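Putative peptidyl-arginine deiminase family protein (Campylobacter jejuni subsp. jejuni serotype O:2, PDB 6B10) probably hydrolyses agmatine to N-carbamoylputrescine and ammonia, a step of polyamine biosynthesis leading to putrescine. Local coordinates at residues M157-H162 and K189-L194; I220-C225 and K238-L243. All blocks are in the same frame, centred on the assembly; numbering follows the deposited sequence.

Interaction 1. Residues M157-H162 and K189-L194; sequences MLTSSH and KQIIWL
Thr-159 and Trp-193 pair side by side near the C-terminal ends of two neighbouring parallel strands, and their meeting illustrates how a small branched residue can serve as a floor for a large ring. Methyl CG2 of Thr-159 lies over one face of the indole, 4.0 Å from the centroid of the six-membered ring, a CH-pi contact. A chi1 of -168° makes this possible: CG2 falls between the backbone N and the carbonyl carbon, while OG1 turns aside to Ser-148 O. Methyl CG2 of Ile-191 sits above the same ring face nearer the rim, 3.7 Å from Thr-159 CG2. Further along this surface, Met-157 bends at chi3 (78°) and brings its CE to Ile-191 CD1 at 3.9 Å. Leu-158 works on the reverse face of the sheet, where its CD1 meets Ile-192 CG2 at 3.6 Å and comes more loosely to Leu-194 CG.

Between the two layers runs the backbone ladder, five hydrogen bonds, from Met-157 N with Gln-190 O to Ser-161 N with Leu-194 O. The straightest is Leu-194 N to Thr-159 O, 2.8 Å long and 179° at the hydrogen. In the last, Ser-161 N reaches Leu-194 O at 3.0 Å as the chain turns out of the strand. There Ser-160 is the N-cap of the following helix, its OG accepting from His-162 N at 3.2 Å. Ser-161 OG and His-162 NE2 both bond to Glu-195, and Trp-193 NE1 bonds to Asp-179, whose helix 175-186 covers the indole side of the sheet. Parallel strands 156-160 and 190-194, joined through helices 161-167 and 175-186, thus form a beta-alpha-beta crossover within the deiminase fold.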
loop_
_atom_site.group_PDB
_atom_site.type_symbol
_atom_site.label_atom_id
_atom_site.label_comp_id
_atom_site.label_asym_id
_atom_site.label_seq_id
_atom_site.Cartn_x
_atom_site.Cartn_y
_atom_site.Cartn_z
ATOM N N MET A 157 -3.285 -13.917 4.647
ATOM C CA MET A 157 -2.503 -12.686 4.677
ATOM C C MET A 157 -1.039 -12.983 4.405
ATOM O O MET A 157 -0.500 -13.982 4.868
ATOM C CB MET A 157 -2.629 -11.973 6.028
ATOM C CG MET A 157 -1.904 -10.630 6.081
ATOM S SD MET A 157 -1.987 -9.833 7.695
ATOM C CE MET A 157 -0.743 -10.767 8.581
ATOM N N LEU A 158 -0.402 -12.078 3.675
ATOM C CA LEU A 158 0.987 -12.189 3.293
ATOM C C LEU A 158 1.757 -11.140 4.091
ATOM O O LEU A 158 1.287 -10.017 4.265
ATOM C CB LEU A 158 1.083 -11.925 1.788
ATOM C CG LEU A 158 2.250 -12.370 0.922
ATOM C CD1 LEU A 158 2.562 -13.846 1.096
ATOM C CD2 LEU A 158 1.932 -12.052 -0.538
ATOM N N THR A 159 2.918 -11.516 4.614
ATOM C CA THR A 159 3.742 -10.584 5.385
ATOM C C THR A 159 5.190 -11.066 5.443
ATOM O O THR A 159 5.480 -12.213 5.116
ATOM C CB THR A 159 3.187 -10.383 6.818
ATOM O OG1 THR A 159 3.843 -9.274 7.449
ATOM C CG2 THR A 159 3.368 -11.635 7.666
ATOM N N SER A 160 6.089 -10.181 5.851
ATOM C CA SER A 160 7.499 -10.528 5.996
ATOM C C SER A 160 7.863 -10.724 7.462
ATOM O O SER A 160 7.518 -9.900 8.311
ATOM C CB SER A 160 8.380 -9.441 5.384
ATOM O OG SER A 160 9.745 -9.660 5.706
ATOM N N SER A 161 8.575 -11.814 7.746
ATOM C CA SER A 161 9.091 -12.095 9.088
ATOM C C SER A 161 9.975 -10.975 9.639
ATOM O O SER A 161 10.035 -10.761 10.848
ATOM C CB SER A 161 9.889 -13.398 9.074
ATOM O OG SER A 161 9.067 -14.482 8.688
ATOM N N HIS A 162 10.657 -10.265 8.748
ATOM C CA HIS A 162 11.559 -9.189 9.140
ATOM C C HIS A 162 10.818 -7.951 9.653
ATOM O O HIS A 162 11.374 -7.181 10.433
ATOM C CB HIS A 162 12.470 -8.816 7.966
ATOM C CG HIS A 162 13.328 -9.949 7.489
ATOM N ND1 HIS A 162 14.630 -10.125 7.908
ATOM C CD2 HIS A 162 13.064 -10.973 6.641
ATOM C CE1 HIS A 162 15.134 -11.204 7.333
ATOM N NE2 HIS A 162 14.204 -11.736 6.561
ATOM N N LYS A 189 -7.496 -17.241 8.443
ATOM C CA LYS A 189 -7.225 -18.662 8.612
ATOM C C LYS A 189 -5.746 -18.990 8.388
ATOM O O LYS A 189 -5.282 -20.029 8.834
ATOM C CB LYS A 189 -8.119 -19.512 7.703
ATOM C CG LYS A 189 -7.801 -19.456 6.217
ATOM C CD LYS A 189 -8.981 -20.003 5.425
ATOM C CE LYS A 189 -8.679 -20.107 3.940
ATOM N NZ LYS A 189 -9.938 -20.239 3.153
ATOM N N GLN A 190 -5.001 -18.099 7.734
ATOM C CA GLN A 190 -3.613 -18.384 7.385
ATOM C C GLN A 190 -2.775 -17.116 7.228
ATOM O O GLN A 190 -3.233 -16.122 6.659
ATOM C CB GLN A 190 -3.571 -19.195 6.085
ATOM C CG GLN A 190 -2.178 -19.434 5.525
ATOM C CD GLN A 190 -2.183 -20.297 4.269
ATOM O OE1 GLN A 190 -3.228 -20.545 3.662
ATOM N NE2 GLN A 190 -1.008 -20.751 3.870
ATOM N N ILE A 191 -1.545 -17.165 7.729
ATOM C CA ILE A 191 -0.549 -16.131 7.469
ATOM C C ILE A 191 0.671 -16.764 6.825
ATOM O O ILE A 191 1.233 -17.724 7.351
ATOM C CB ILE A 191 -0.103 -15.406 8.751
ATOM C CG1 ILE A 191 -1.293 -14.660 9.367
ATOM C CG2 ILE A 191 1.035 -14.444 8.442
ATOM C CD1 ILE A 191 -1.000 -13.990 10.690
ATOM N N ILE A 192 1.074 -16.212 5.687
ATOM C CA ILE A 192 2.290 -16.615 5.002
ATOM C C ILE A 192 3.391 -15.655 5.440
ATOM O O ILE A 192 3.354 -14.458 5.123
ATOM C CB ILE A 192 2.105 -16.581 3.478
ATOM C CG1 ILE A 192 1.028 -17.588 3.072
ATOM C CG2 ILE A 192 3.407 -16.900 2.761
ATOM C CD1 ILE A 192 0.479 -17.385 1.682
ATOM N N TRP A 193 4.345 -16.188 6.198
ATOM C CA TRP A 193 5.474 -15.430 6.700
ATOM C C TRP A 193 6.655 -15.621 5.764
ATOM O O TRP A 193 7.256 -16.689 5.744
ATOM C CB TRP A 193 5.854 -15.929 8.096
ATOM C CG TRP A 193 4.842 -15.643 9.167
ATOM C CD1 TRP A 193 3.793 -16.440 9.552
ATOM C CD2 TRP A 193 4.800 -14.490 10.012
ATOM N NE1 TRP A 193 3.096 -15.838 10.582
ATOM C CE2 TRP A 193 3.695 -14.641 10.879
ATOM C CE3 TRP A 193 5.590 -13.342 10.119
ATOM C CZ2 TRP A 193 3.365 -13.687 11.839
ATOM C CZ3 TRP A 193 5.259 -12.389 11.068
ATOM C CH2 TRP A 193 4.156 -12.569 11.918
ATOM N N LEU A 194 6.988 -14.596 4.983
ATOM C CA LEU A 194 8.116 -14.689 4.055
ATOM C C LEU A 194 9.441 -14.322 4.723
ATOM O O LEU A 194 9.589 -13.223 5.256
ATOM C CB LEU A 194 7.908 -13.789 2.837
ATOM C CG LEU A 194 6.909 -14.230 1.774
ATOM C CD1 LEU A 194 6.951 -13.219 0.642
ATOM C CD2 LEU A 194 7.195 -15.626 1.241
#

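Interaction 2. Residues I220-C225 and K238-L243; sequences IAHCIC and KMKEEL
Met-239 brings its terminal methyl to strand 219-224 from helix 233-244, the helical connection of a beta-alpha-beta unit whose second strand is 249-254. The example shows how such a helix settles on its own sheet through a few side chains, the helix segment running roughly antiparallel to the strand, at 155°, with 9.0 Å between axes. With CG anti to the backbone N (chi1 -167°) and a bend at chi3, Met-239 sets CE 3.5 Å from Cys-223 O and 4.0 Å from His-222 CB.

Lys-240 follows, contributing its aliphatic stem. CG passes His-222 CE1 at 3.9 Å, and CD lies 4.1 Å from Ile-224 CD1, so the lysine stem lies across the two, angled to both. Beyond them the extended chain delivers NZ to a salt bridge with Glu-252, so that the same helix is also tied to strand 249-254.

One turn after Met-239 comes Leu-243, bound to it by the helical bond from Leu-243 N to Met-239 O. Its CD2 touches Ile-220 CD1 at 4.3 Å, near the start of the strand segment, and Leu-250 of strand 249-254 packs against the same leucine. Its other methyl, CD1, presses on His-222, approaching CB and CG obliquely at 3.5 Å each, as the leucine and histidine reach from helix and strand in opposing senses and overlap alongside. The rotation of the imidazole is probably limited further by a bond from His-222 ND1 to Cys-223 O, 3.1 Å long, with the donor 55° out of the carbonyl plane.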
loop_
_atom_site.group_PDB
_atom_site.type_symbol
_atom_site.label_atom_id
_atom_site.label_comp_id
_atom_site.label_asym_id
_atom_site.label_seq_id
_atom_site.Cartn_x
_atom_site.Cartn_y
_atom_site.Cartn_z
ATOM N N ILE A 220 -0.342 -14.479 -6.698
ATOM C CA ILE A 220 0.618 -13.576 -6.092
ATOM C C ILE A 220 1.601 -13.062 -7.139
ATOM O O ILE A 220 2.251 -13.851 -7.843
ATOM C CB ILE A 220 1.407 -14.259 -4.960
ATOM C CG1 ILE A 220 0.465 -14.591 -3.803
ATOM C CG2 ILE A 220 2.527 -13.346 -4.468
ATOM C CD1 ILE A 220 1.076 -15.452 -2.721
ATOM N N ALA A 221 1.702 -11.739 -7.232
ATOM C CA ALA A 221 2.693 -11.093 -8.074
ATOM C C ALA A 221 3.859 -10.736 -7.182
ATOM O O ALA A 221 3.650 -10.185 -6.104
ATOM C CB ALA A 221 2.118 -9.839 -8.712
ATOM N N HIS A 222 5.081 -11.034 -7.627
ATOM C CA HIS A 222 6.263 -10.897 -6.778
ATOM C C HIS A 222 7.508 -10.474 -7.553
ATOM O O HIS A 222 7.707 -10.853 -8.713
ATOM C CB HIS A 222 6.547 -12.202 -6.004
ATOM C CG HIS A 222 7.003 -13.343 -6.866
ATOM N ND1 HIS A 222 8.325 -13.536 -7.211
ATOM C CD2 HIS A 222 6.314 -14.350 -7.451
ATOM C CE1 HIS A 222 8.425 -14.604 -7.983
ATOM N NE2 HIS A 222 7.220 -15.117 -8.142
ATOM N N CYS A 223 8.347 -9.692 -6.884
ATOM C CA CYS A 223 9.594 -9.230 -7.463
ATOM C C CYS A 223 10.510 -10.386 -7.790
ATOM O O CYS A 223 10.531 -11.393 -7.092
ATOM C CB CYS A 223 10.302 -8.272 -6.511
ATOM S SG CYS A 223 9.387 -6.741 -6.290
ATOM N N ILE A 224 11.244 -10.241 -8.881
ATOM C CA ILE A 224 12.279 -11.199 -9.256
ATOM C C ILE A 224 13.423 -10.390 -9.856
ATOM O O ILE A 224 13.245 -9.228 -10.225
ATOM C CB ILE A 224 11.738 -12.281 -10.234
ATOM C CG1 ILE A 224 12.605 -13.542 -10.235
ATOM C CG2 ILE A 224 11.650 -11.760 -11.660
ATOM C CD1 ILE A 224 12.833 -14.189 -8.882
ATOM N N CYS A 225 14.604 -10.987 -9.903
ATOM C CA CYS A 225 15.767 -10.359 -10.517
ATOM C C CYS A 225 16.434 -11.357 -11.455
ATOM O O CYS A 225 16.721 -12.484 -11.056
ATOM C CB CYS A 225 16.746 -9.915 -9.443
ATOM S SG CYS A 225 18.245 -9.177 -10.114
ATOM N N LYS A 238 15.448 -16.946 -3.585
ATOM C CA LYS A 238 14.997 -17.670 -2.391
ATOM C C LYS A 238 13.533 -17.353 -2.048
ATOM O O LYS A 238 12.755 -18.249 -1.714
ATOM C CB LYS A 238 15.888 -17.348 -1.191
ATOM C CG LYS A 238 17.271 -17.978 -1.241
ATOM C CD LYS A 238 18.103 -17.512 -0.056
ATOM C CE LYS A 238 19.573 -17.852 -0.224
ATOM N NZ LYS A 238 20.403 -17.123 0.772
ATOM N N MET A 239 13.164 -16.079 -2.133
ATOM C CA MET A 239 11.769 -15.680 -1.952
ATOM C C MET A 239 10.866 -16.410 -2.949
ATOM O O MET A 239 9.782 -16.862 -2.590
ATOM C CB MET A 239 11.607 -14.167 -2.107
ATOM C CG MET A 239 10.256 -13.642 -1.635
ATOM S SD MET A 239 10.062 -11.873 -1.922
ATOM C CE MET A 239 9.842 -11.853 -3.698
ATOM N N LYS A 240 11.317 -16.527 -4.195
ATOM C CA LYS A 240 10.556 -17.248 -5.214
ATOM C C LYS A 240 10.269 -18.684 -4.775
ATOM O O LYS A 240 9.132 -19.156 -4.869
ATOM C CB LYS A 240 11.292 -17.241 -6.558
ATOM C CG LYS A 240 10.516 -17.888 -7.697
ATOM C CD LYS A 240 11.348 -17.965 -8.971
ATOM C CE LYS A 240 10.654 -18.787 -10.048
ATOM N NZ LYS A 240 11.109 -18.410 -11.422
ATOM N N GLU A 241 11.305 -19.370 -4.294
ATOM C CA GLU A 241 11.166 -20.760 -3.844
ATOM C C GLU A 241 10.159 -20.898 -2.706
ATOM O O GLU A 241 9.328 -21.808 -2.726
ATOM C CB GLU A 241 12.527 -21.339 -3.432
ATOM C CG GLU A 241 13.494 -21.552 -4.593
ATOM C CD GLU A 241 12.915 -22.435 -5.685
ATOM O OE1 GLU A 241 12.177 -23.384 -5.349
ATOM O OE2 GLU A 241 13.186 -22.178 -6.880
ATOM N N GLU A 242 10.237 -19.999 -1.722
ATOM C CA GLU A 242 9.235 -19.922 -0.658
ATOM C C GLU A 242 7.821 -19.801 -1.219
ATOM O O GLU A 242 6.913 -20.524 -0.813
ATOM C CB GLU A 242 9.486 -18.707 0.230
ATOM C CG GLU A 242 10.284 -18.973 1.480
ATOM C CD GLU A 242 10.507 -17.701 2.257
ATOM O OE1 GLU A 242 9.874 -17.525 3.318
ATOM O OE2 GLU A 242 11.296 -16.856 1.790
ATOM N N LEU A 243 7.642 -18.878 -2.160
ATOM C CA LEU A 243 6.325 -18.627 -2.732
ATOM C C LEU A 243 5.817 -19.815 -3.541
ATOM O O LEU A 243 4.611 -20.030 -3.626
ATOM C CB LEU A 243 6.339 -17.352 -3.582
ATOM C CG LEU A 243 6.472 -16.041 -2.785
ATOM C CD1 LEU A 243 6.634 -14.855 -3.717
ATOM C CD2 LEU A 243 5.279 -15.827 -1.874
#

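Followed from the N terminus, the chain leaves strand 156-160, passes through helices 161-167 and 175-186, and returns beside its start as strand 190-194, where interaction 1 closes a loop of 26 intervening residues. Only afterwards does interaction 2 open, closing a shorter loop of 12 residues from strand 219-224 to helix 233-244. The two are therefore in series, neither nested nor crossed. In space they are neighbours, with centres 13 Å apart: Leu-194 CD2 meets Leu-243 CD2 at 3.7 Å, and Leu-194 CD1 approaches Met-239 CG. Glu-242 adds a polar tie through Glu-195 N and Asn-196 N, so two successive sheets are joined at the helix.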